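Local coordinates for protein probable aminotransferase (Pseudomonas aeruginosa, PDB 5YKR) that is of unknown detailed function but belongs to the class-III aminotransferases, a family of pyridoxal-phosphate-dependent enzymes, at residues F5-A10 and G407-C412; E25-S30 and C57-K62; N206-L211 and E239-G244; F356-Q361 and T437-V442. One frame throughout, in Å; residues are numbered along the deposited sequence.

Contact 1 (F5-A10 and G407-C412); sequences FGLDLA and GLIEAC
Ile409 is the bump of this contact, and Phe5, Leu7 and Leu9 form the hollow that receives it, where the N-terminal arm of this class-III aminotransferase folds over helix 407-418 before entering its own first helix, 9-26. The tip of the bump is the CD1 methyl. Phe5 borders it on one side, its CD2 lying 3.8 Å from Ile409 CD1, with the ring presented at a slant. A second wall is Leu9, whose CD2 comes within 4.0 Å of Ile409 CD1; the two side chains run nearly at right angles. Leu7 closes the hollow next to CG2: its CD1 packs on the Ile409 CG2 methyl, 4.0 Å away, and also borders CD1. With CG1 anti to the carbonyl carbon (chi1 -65°), Ile409 sends its longer arm between Phe5 and Leu9. Gly6 has a left-handed backbone conformation, consistent with a turn that lets Phe5 and Leu7 both point at helix 407-418.

Leu408 continues the packing along the helix; its CD2 approaches Leu9 O at 4.3 Å, and it also packs on Val12 and Phe16 further along helix 9-26. Ile409 also touches Phe390, while Ala411 on the same helix touches Gly317 of the second subunit, so the contact lies close to the dimer interface. Asp8 takes no part in the packing and serves as N-cap of helix 9-26: its OD1 accepts from Ala10 N at 2.9 Å, met on the anti side and 25° out of the carboxylate plane.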
# COMPACT_ATOMS: atom_id res chain seq x y z
N PHE A 5 31.02 12.37 -20.01
CA PHE A 5 30.63 13.13 -18.76
C PHE A 5 31.79 13.82 -18.02
O PHE A 5 31.70 14.17 -16.84
CB PHE A 5 29.93 12.17 -17.77
CG PHE A 5 28.83 11.32 -18.38
CD1 PHE A 5 27.61 11.86 -18.59
CD2 PHE A 5 29.05 10.01 -18.78
CE1 PHE A 5 26.56 11.10 -19.10
CE2 PHE A 5 28.02 9.25 -19.31
CZ PHE A 5 26.77 9.79 -19.45
N GLY A 6 32.90 14.02 -18.71
CA GLY A 6 34.02 14.71 -18.13
C GLY A 6 34.93 13.87 -17.28
O GLY A 6 35.84 14.42 -16.69
N LEU A 7 34.71 12.54 -17.22
CA LEU A 7 35.56 11.61 -16.46
C LEU A 7 36.13 10.50 -17.37
O LEU A 7 35.53 10.15 -18.40
CB LEU A 7 34.72 10.95 -15.36
CG LEU A 7 34.04 11.86 -14.33
CD1 LEU A 7 33.26 11.05 -13.33
CD2 LEU A 7 35.05 12.71 -13.61
N ASP A 8 37.27 9.95 -16.95
CA ASP A 8 37.86 8.78 -17.59
C ASP A 8 37.19 7.51 -17.01
O ASP A 8 37.43 7.14 -15.84
CB ASP A 8 39.38 8.79 -17.39
CG ASP A 8 40.09 7.58 -18.01
OD1 ASP A 8 39.46 6.56 -18.28
OD2 ASP A 8 41.31 7.67 -18.28
N LEU A 9 36.38 6.83 -17.82
CA LEU A 9 35.65 5.68 -17.33
C LEU A 9 36.53 4.54 -16.85
O LEU A 9 36.13 3.78 -15.96
CB LEU A 9 34.61 5.19 -18.33
CG LEU A 9 33.43 6.14 -18.58
CD1 LEU A 9 32.48 5.52 -19.59
CD2 LEU A 9 32.68 6.52 -17.29
N ALA A 10 37.73 4.41 -17.38
CA ALA A 10 38.64 3.41 -16.86
C ALA A 10 39.08 3.73 -15.43
O ALA A 10 39.23 2.81 -14.62
CB ALA A 10 39.85 3.27 -17.76
N GLY A 407 25.03 4.68 -14.63
CA GLY A 407 25.04 3.75 -13.53
C GLY A 407 26.38 3.59 -12.83
O GLY A 407 26.47 3.52 -11.58
N LEU A 408 27.44 3.52 -13.63
CA LEU A 408 28.76 3.28 -13.11
C LEU A 408 29.31 4.47 -12.31
O LEU A 408 29.81 4.30 -11.19
CB LEU A 408 29.73 2.91 -14.23
CG LEU A 408 31.20 2.77 -13.80
CD1 LEU A 408 31.40 1.70 -12.75
CD2 LEU A 408 32.11 2.48 -14.98
N ILE A 409 29.19 5.68 -12.86
CA ILE A 409 29.67 6.87 -12.16
C ILE A 409 28.86 7.04 -10.87
O ILE A 409 29.42 7.26 -9.79
CB ILE A 409 29.59 8.13 -13.03
CG1 ILE A 409 30.54 8.01 -14.23
CG2 ILE A 409 29.88 9.36 -12.18
CD1 ILE A 409 30.27 9.05 -15.32
N GLU A 410 27.54 6.89 -10.98
CA GLU A 410 26.68 6.98 -9.80
C GLU A 410 27.04 5.99 -8.70
O GLU A 410 27.19 6.36 -7.53
CB GLU A 410 25.22 6.85 -10.21
CG GLU A 410 24.73 8.03 -11.02
CD GLU A 410 23.36 7.82 -11.65
OE1 GLU A 410 22.52 7.08 -11.10
OE2 GLU A 410 23.11 8.48 -12.69
N ALA A 411 27.25 4.73 -9.07
CA ALA A 411 27.62 3.71 -8.10
C ALA A 411 28.96 4.03 -7.44
O ALA A 411 29.11 3.89 -6.24
CB ALA A 411 27.63 2.34 -8.74
N CYS A 412 29.93 4.46 -8.24
CA CYS A 412 31.22 4.80 -7.69
C CYS A 412 31.18 5.94 -6.68
O CYS A 412 31.76 5.82 -5.61
CB CYS A 412 32.18 5.10 -8.81
SG CYS A 412 33.91 5.31 -8.30

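Contact 2 (E25-S30 and C57-K62); sequences ELHPRS and CPLLVK
One direct hydrogen bond joins Ser30 to Leu60: Leu60 N donates to Ser30 OG over 2.9 Å, almost perfectly straight at 178°. The hydroxyl reaches the loop because OG is anti to its own carbonyl carbon (chi1 -77°), and it also lies 3.6 Å from Leu59 CA. A water makes a second, indirect link, donating to Pro58 O at 2.7 Å and to Ser30 O at 3.1 Å, which gives both buried carbonyls a partner.

The joint between helices 9-26 and 28-37, with His27 at the N-cap of the latter, is thereby laid against the chain entering strand 61-65, the outermost strand, within this chain, of a small mixed sheet. Strand 68-71 pairs with it antiparallel, and from the adjoining turn Asp73 takes the N-H groups of Arg29 and Ser30 at the helix start. Val61 hydrogen-bonds through its backbone to the second subunit.

Van der Waals packing completes the contact. Leu59 CD2 sits over one face of the His27 imidazole, 3.5 Å from CD2 of that ring, and Leu26 CB lies over the opposite face; the ring's ND1 is hydrogen-bonded to Phe23 O. Cys57 SG rests against the backbone carbonyl of Ser30, 3.7 Å from its C atom.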
# COMPACT_ATOMS: atom_id res chain seq x y z
N GLU A 25 35.67 -5.58 2.96
CA GLU A 25 36.54 -5.58 4.13
C GLU A 25 35.90 -4.88 5.32
O GLU A 25 36.03 -5.36 6.43
CB GLU A 25 37.88 -4.91 3.84
CG GLU A 25 38.78 -5.61 2.86
CD GLU A 25 39.93 -4.71 2.39
OE1 GLU A 25 40.23 -3.63 3.03
OE2 GLU A 25 40.54 -5.08 1.35
N LEU A 26 35.21 -3.78 5.07
CA LEU A 26 34.61 -2.97 6.14
C LEU A 26 33.31 -3.51 6.67
O LEU A 26 32.94 -3.19 7.80
CB LEU A 26 34.34 -1.54 5.61
CG LEU A 26 35.56 -0.63 5.44
CD1 LEU A 26 35.13 0.65 4.72
CD2 LEU A 26 36.20 -0.28 6.77
N HIS A 27 32.58 -4.30 5.86
CA HIS A 27 31.22 -4.72 6.27
C HIS A 27 31.01 -6.24 6.26
O HIS A 27 30.03 -6.73 5.69
CB HIS A 27 30.18 -4.00 5.39
CG HIS A 27 30.44 -2.53 5.20
ND1 HIS A 27 31.17 -2.03 4.12
CD2 HIS A 27 30.11 -1.46 5.96
CE1 HIS A 27 31.23 -0.72 4.23
NE2 HIS A 27 30.61 -0.34 5.34
N PRO A 28 31.87 -7.00 6.97
CA PRO A 28 31.76 -8.46 6.84
C PRO A 28 30.48 -9.07 7.41
O PRO A 28 29.97 -10.04 6.88
CB PRO A 28 33.02 -8.98 7.56
CG PRO A 28 33.36 -7.90 8.55
CD PRO A 28 33.01 -6.62 7.80
N ARG A 29 29.97 -8.52 8.50
CA ARG A 29 28.75 -9.05 9.08
C ARG A 29 27.54 -8.77 8.18
O ARG A 29 26.69 -9.64 8.06
CB ARG A 29 28.53 -8.52 10.49
CG ARG A 29 29.60 -8.94 11.46
CD ARG A 29 29.43 -8.29 12.81
NE ARG A 29 28.21 -8.70 13.48
CZ ARG A 29 27.89 -8.34 14.72
NH1 ARG A 29 28.71 -7.56 15.46
NH2 ARG A 29 26.76 -8.78 15.25
N SER A 30 27.47 -7.62 7.52
CA SER A 30 26.39 -7.42 6.53
C SER A 30 26.51 -8.40 5.37
O SER A 30 25.49 -8.92 4.92
CB SER A 30 26.33 -5.95 6.05
OG SER A 30 25.71 -5.17 7.04
N CYS A 57 26.43 -5.96 -1.08
CA CYS A 57 25.16 -6.28 -0.40
C CYS A 57 24.63 -5.04 0.28
O CYS A 57 25.39 -4.11 0.55
CB CYS A 57 25.38 -7.37 0.67
SG CYS A 57 26.58 -6.90 1.97
N PRO A 58 23.30 -5.01 0.60
CA PRO A 58 22.81 -3.93 1.42
C PRO A 58 23.36 -4.03 2.85
O PRO A 58 23.55 -5.13 3.40
CB PRO A 58 21.29 -4.14 1.45
CG PRO A 58 21.10 -5.54 1.09
CD PRO A 58 22.21 -5.92 0.18
N LEU A 59 23.61 -2.86 3.44
CA LEU A 59 23.95 -2.83 4.87
C LEU A 59 22.75 -3.29 5.72
O LEU A 59 21.63 -2.90 5.44
CB LEU A 59 24.33 -1.42 5.27
CG LEU A 59 25.49 -0.72 4.57
CD1 LEU A 59 25.51 0.73 5.01
CD2 LEU A 59 26.78 -1.45 4.88
N LEU A 60 23.04 -4.05 6.79
CA LEU A 60 22.04 -4.28 7.84
C LEU A 60 22.22 -3.20 8.92
O LEU A 60 23.32 -2.97 9.43
CB LEU A 60 22.07 -5.66 8.48
CG LEU A 60 21.16 -6.71 7.82
CD1 LEU A 60 21.78 -7.04 6.46
CD2 LEU A 60 21.01 -7.95 8.67
N VAL A 61 21.13 -2.52 9.21
CA VAL A 61 21.11 -1.48 10.22
C VAL A 61 20.90 -2.03 11.59
O VAL A 61 19.96 -2.82 11.79
CB VAL A 61 20.05 -0.41 9.88
CG1 VAL A 61 19.90 0.64 11.00
CG2 VAL A 61 20.37 0.23 8.53
N LYS A 62 21.70 -1.56 12.54
CA LYS A 62 21.49 -1.84 13.99
C LYS A 62 20.56 -0.84 14.61
O LYS A 62 19.56 -1.21 15.25
CB LYS A 62 22.83 -1.81 14.72
CG LYS A 62 22.77 -2.15 16.21
CD LYS A 62 24.16 -2.22 16.80
CE LYS A 62 24.75 -0.85 17.09
NZ LYS A 62 26.18 -0.95 17.58
O HOH W 1 23.00 -7.80 3.50

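Contact 3 (N206-L211 and E239-G244); sequences NDLDAL and EGFHAG
Two connecting helices of the large, mostly parallel seven-stranded sheet, 208-215 and 241-251, meet at their N-terminal ends, where Asn206 and Leu208 close over Phe241 and Gly244. The Phe241 ring is the central surface. Asn206 OD1 stands over one of its faces, 3.3 Å from CG, and the amide plane is nearly upright on the ring at 85°. That oxygen is not left to the aromatic surface, since it accepts a hydrogen bond from Ala238 N, while ND2 of the same amide is held by Arg396 O and Pro236 O; both polar atoms of the amide are thus held. The Asn206 backbone follows the ring outward, its N atom 3.4 Å from Phe241 CE1. The chi1 of 176° in Phe241, with CG anti to the backbone N, carries the ring across to the Asn206 side chain.

Leu208 fills the angle between ring and helix. Its CD2 lies 3.8 Å from Phe241 CD1 and 3.7 Å from Gly244 C, and its CD1 is 4.0 Å from Gly244 CA, so both methyls rest directly on the backbone of the glycine. Asp207 caps helix 208-215, its OD1 accepting from Ala210 N at 3.1 Å from well above the carboxylate plane. Further along, Leu211 reaches Leu245 and Leu248. Helices laid side by side in this way, each bridging parallel strands by a beta-alpha-beta crossover, are typical of the large domain of fold-type I pyridoxal-phosphate enzymes.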
# COMPACT_ATOMS: atom_id res chain seq x y z
N ASN A 206 7.32 20.98 -19.73
CA ASN A 206 7.71 22.27 -20.29
C ASN A 206 7.40 22.41 -21.79
O ASN A 206 8.15 23.04 -22.56
CB ASN A 206 9.18 22.59 -19.98
CG ASN A 206 9.41 22.87 -18.52
OD1 ASN A 206 8.52 23.45 -17.88
ND2 ASN A 206 10.58 22.50 -18.00
N ASP A 207 6.29 21.77 -22.21
CA ASP A 207 5.88 21.83 -23.62
C ASP A 207 4.37 22.04 -23.73
O ASP A 207 3.56 21.08 -23.82
CB ASP A 207 6.34 20.54 -24.30
CG ASP A 207 6.17 20.55 -25.81
OD1 ASP A 207 5.49 21.45 -26.37
OD2 ASP A 207 6.78 19.59 -26.41
N LEU A 208 3.97 23.30 -23.64
CA LEU A 208 2.60 23.66 -23.62
C LEU A 208 1.86 23.37 -24.94
O LEU A 208 0.70 22.99 -24.92
CB LEU A 208 2.41 25.12 -23.19
CG LEU A 208 2.82 25.41 -21.74
CD1 LEU A 208 2.89 26.91 -21.47
CD2 LEU A 208 1.88 24.73 -20.75
N ASP A 209 2.57 23.50 -26.05
CA ASP A 209 1.97 23.20 -27.33
C ASP A 209 1.62 21.70 -27.42
O ASP A 209 0.56 21.32 -27.89
CB ASP A 209 2.92 23.59 -28.48
CG ASP A 209 3.07 25.12 -28.64
OD1 ASP A 209 2.28 25.93 -28.07
OD2 ASP A 209 4.01 25.55 -29.37
N ALA A 210 2.54 20.85 -26.98
CA ALA A 210 2.29 19.39 -26.97
C ALA A 210 1.18 19.04 -25.99
O ALA A 210 0.37 18.17 -26.27
CB ALA A 210 3.54 18.63 -26.64
N LEU A 211 1.15 19.71 -24.83
CA LEU A 211 0.08 19.45 -23.87
C LEU A 211 -1.28 19.83 -24.45
O LEU A 211 -2.23 19.07 -24.33
CB LEU A 211 0.34 20.20 -22.57
CG LEU A 211 -0.70 19.94 -21.50
CD1 LEU A 211 -0.74 18.48 -21.08
CD2 LEU A 211 -0.33 20.82 -20.31
N GLU A 239 9.69 29.10 -16.82
CA GLU A 239 8.90 30.31 -16.60
C GLU A 239 7.58 30.20 -17.37
O GLU A 239 7.57 29.92 -18.59
CB GLU A 239 9.71 31.54 -17.03
CG GLU A 239 8.98 32.83 -16.82
CD GLU A 239 8.75 33.14 -15.37
OE1 GLU A 239 9.52 32.67 -14.49
OE2 GLU A 239 7.79 33.90 -15.11
N GLY A 240 6.49 30.45 -16.70
CA GLY A 240 5.16 30.39 -17.33
C GLY A 240 4.53 29.00 -17.44
O GLY A 240 3.37 28.88 -17.83
N PHE A 241 5.28 27.94 -17.12
CA PHE A 241 4.75 26.57 -17.38
C PHE A 241 3.55 26.27 -16.50
O PHE A 241 2.49 25.83 -16.97
CB PHE A 241 5.82 25.50 -17.21
CG PHE A 241 5.28 24.11 -17.38
CD1 PHE A 241 4.89 23.67 -18.61
CD2 PHE A 241 5.15 23.26 -16.29
CE1 PHE A 241 4.35 22.40 -18.78
CE2 PHE A 241 4.62 21.99 -16.45
CZ PHE A 241 4.22 21.55 -17.71
N HIS A 242 3.69 26.52 -15.20
CA HIS A 242 2.54 26.25 -14.31
C HIS A 242 1.28 27.05 -14.65
O HIS A 242 0.19 26.52 -14.57
CB HIS A 242 2.94 26.37 -12.83
CG HIS A 242 3.51 25.10 -12.30
ND1 HIS A 242 2.77 23.92 -12.29
CD2 HIS A 242 4.78 24.77 -11.94
CE1 HIS A 242 3.56 22.94 -11.88
NE2 HIS A 242 4.77 23.42 -11.66
N ALA A 243 1.45 28.31 -15.04
CA ALA A 243 0.31 29.10 -15.43
C ALA A 243 -0.36 28.51 -16.66
O ALA A 243 -1.57 28.40 -16.70
CB ALA A 243 0.74 30.53 -15.68
N GLY A 244 0.44 28.06 -17.62
CA GLY A 244 -0.09 27.43 -18.84
C GLY A 244 -0.74 26.09 -18.59
O GLY A 244 -1.78 25.77 -19.12

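Contact 4 (F356-Q361 and T437-V442); sequences FQLAAQ and TRAEDV
Packing of the long helix 349-372 against the N-terminal turn of helix 439-456 brings together Leu358 and Gln361 with Ala439 and Val442, in the C-terminal part of the aminotransferase fold. Leu358 presses end-on into the backbone where helix 439-456 begins. Its CD1 is 3.4 Å from Ala439 N and also touches Val442 CG2 at 3.9 Å; its 3.5 Å approach to Ala439 CA is tighter than ordinary carbon packing. Beside it, Gln361 stretches along the surface with CG anti to the backbone N (chi1 177°). Its amide carbon CD meets Val442 CG1 at 3.5 Å, and the extended chain carries NE2 onward to Ala439 O, a weak hydrogen bond of 3.4 Å. The apolar methyl thus packs against the amide whose nitrogen reaches the helix backbone.

Thr437, just ahead of this helix, is tied elsewhere: its O accepts from His354 NE2 and its OG1 is hydrogen-bonded to Cys434 N. The turn itself is braced by Asp441, whose OD2 accepts from the backbone N of the N-cap residue Arg438 at 2.8 Å. Its other oxygen forms a salt bridge with the guanidinium: Arg438 NH2 donates to the syn lone pair of Asp441 OD1 at 2.8 Å, with that oxygen only 13° out of the guanidinium plane.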
# COMPACT_ATOMS: atom_id res chain seq x y z
N PHE A 356 16.57 24.14 5.11
CA PHE A 356 16.96 24.98 3.94
C PHE A 356 18.38 25.54 4.11
O PHE A 356 19.16 25.57 3.16
CB PHE A 356 16.04 26.19 3.78
CG PHE A 356 14.63 25.90 3.44
CD1 PHE A 356 14.22 24.70 2.90
CD2 PHE A 356 13.68 26.89 3.67
CE1 PHE A 356 12.91 24.47 2.56
CE2 PHE A 356 12.34 26.67 3.37
CZ PHE A 356 11.96 25.45 2.79
N GLN A 357 18.72 25.98 5.32
CA GLN A 357 20.06 26.51 5.54
C GLN A 357 21.14 25.44 5.23
O GLN A 357 22.15 25.69 4.56
CB GLN A 357 20.19 27.01 7.00
CG GLN A 357 21.59 27.45 7.40
CD GLN A 357 21.67 27.74 8.88
OE1 GLN A 357 22.28 26.99 9.66
NE2 GLN A 357 21.07 28.84 9.28
N LEU A 358 20.91 24.23 5.75
CA LEU A 358 21.89 23.16 5.58
C LEU A 358 21.92 22.68 4.12
O LEU A 358 23.00 22.39 3.58
CB LEU A 358 21.66 22.01 6.57
CG LEU A 358 22.12 22.17 8.02
CD1 LEU A 358 23.63 22.21 8.07
CD2 LEU A 358 21.63 23.46 8.63
N ALA A 359 20.74 22.62 3.48
CA ALA A 359 20.68 22.23 2.06
C ALA A 359 21.37 23.26 1.17
O ALA A 359 22.07 22.90 0.22
CB ALA A 359 19.26 21.96 1.65
N ALA A 360 21.20 24.54 1.47
CA ALA A 360 21.88 25.59 0.72
C ALA A 360 23.37 25.49 0.85
O ALA A 360 24.08 25.67 -0.12
CB ALA A 360 21.40 26.95 1.16
N GLN A 361 23.85 25.16 2.05
CA GLN A 361 25.28 24.97 2.29
C GLN A 361 25.79 23.80 1.42
O GLN A 361 26.83 23.86 0.80
CB GLN A 361 25.54 24.72 3.79
CG GLN A 361 27.00 24.42 4.21
CD GLN A 361 27.12 23.81 5.62
OE1 GLN A 361 26.16 23.84 6.40
NE2 GLN A 361 28.31 23.26 5.95
N THR A 437 20.18 17.13 10.84
CA THR A 437 21.42 17.33 10.07
C THR A 437 22.22 18.50 10.68
O THR A 437 21.63 19.50 11.13
CB THR A 437 21.13 17.59 8.59
OG1 THR A 437 20.17 16.60 8.13
CG2 THR A 437 22.43 17.59 7.76
N ARG A 438 23.52 18.32 10.78
CA ARG A 438 24.39 19.36 11.33
C ARG A 438 25.33 19.88 10.25
O ARG A 438 25.62 19.19 9.27
CB ARG A 438 25.23 18.75 12.46
CG ARG A 438 24.45 18.21 13.65
CD ARG A 438 25.30 17.29 14.53
NE ARG A 438 25.97 16.23 13.73
CZ ARG A 438 26.81 15.29 14.19
NH1 ARG A 438 27.11 15.21 15.49
NH2 ARG A 438 27.32 14.39 13.34
N ALA A 439 25.83 21.10 10.45
CA ALA A 439 26.77 21.69 9.50
C ALA A 439 27.98 20.79 9.24
O ALA A 439 28.42 20.63 8.10
CB ALA A 439 27.23 23.04 10.02
N GLU A 440 28.50 20.15 10.28
CA GLU A 440 29.61 19.21 10.11
C GLU A 440 29.31 18.05 9.17
O GLU A 440 30.21 17.51 8.51
CB GLU A 440 30.18 18.70 11.46
CG GLU A 440 29.26 17.83 12.28
CD GLU A 440 29.76 17.57 13.70
OE1 GLU A 440 30.72 16.77 13.85
OE2 GLU A 440 29.17 18.15 14.65
N ASP A 441 28.04 17.64 9.14
CA ASP A 441 27.65 16.52 8.30
C ASP A 441 27.68 16.94 6.83
O ASP A 441 28.14 16.19 5.96
CB ASP A 441 26.20 16.12 8.62
CG ASP A 441 25.99 15.67 10.04
OD1 ASP A 441 26.95 15.19 10.69
OD2 ASP A 441 24.81 15.81 10.51
N VAL A 442 27.23 18.15 6.57
CA VAL A 442 27.31 18.73 5.24
C VAL A 442 28.78 18.89 4.81
O VAL A 442 29.14 18.57 3.66
CB VAL A 442 26.56 20.06 5.17
CG1 VAL A 442 26.80 20.75 3.85
CG2 VAL A 442 25.08 19.83 5.40

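Contact 1 opens at the N terminus and closes only at 407-412, so most of the chain lies in its loop. Helix 9-26 leads from it to contact 2, a short loop that brings the helix joint back against the small sheet; their centres are about 24 Å apart, and both contacts touch the second subunit. Contact 3 follows in series, also nested within contact 1, and joins two helices that flank the large sheet; it and contact 2 lie on opposite sides of the chain's centre. Contact 4 opens inside the loop of contact 1 but closes beyond it, at 437-442, so these two cross along the chain without touching: contact 1 ties the N-terminal arm to helix 407-418, contact 4 helix 349-372 to helix 439-456.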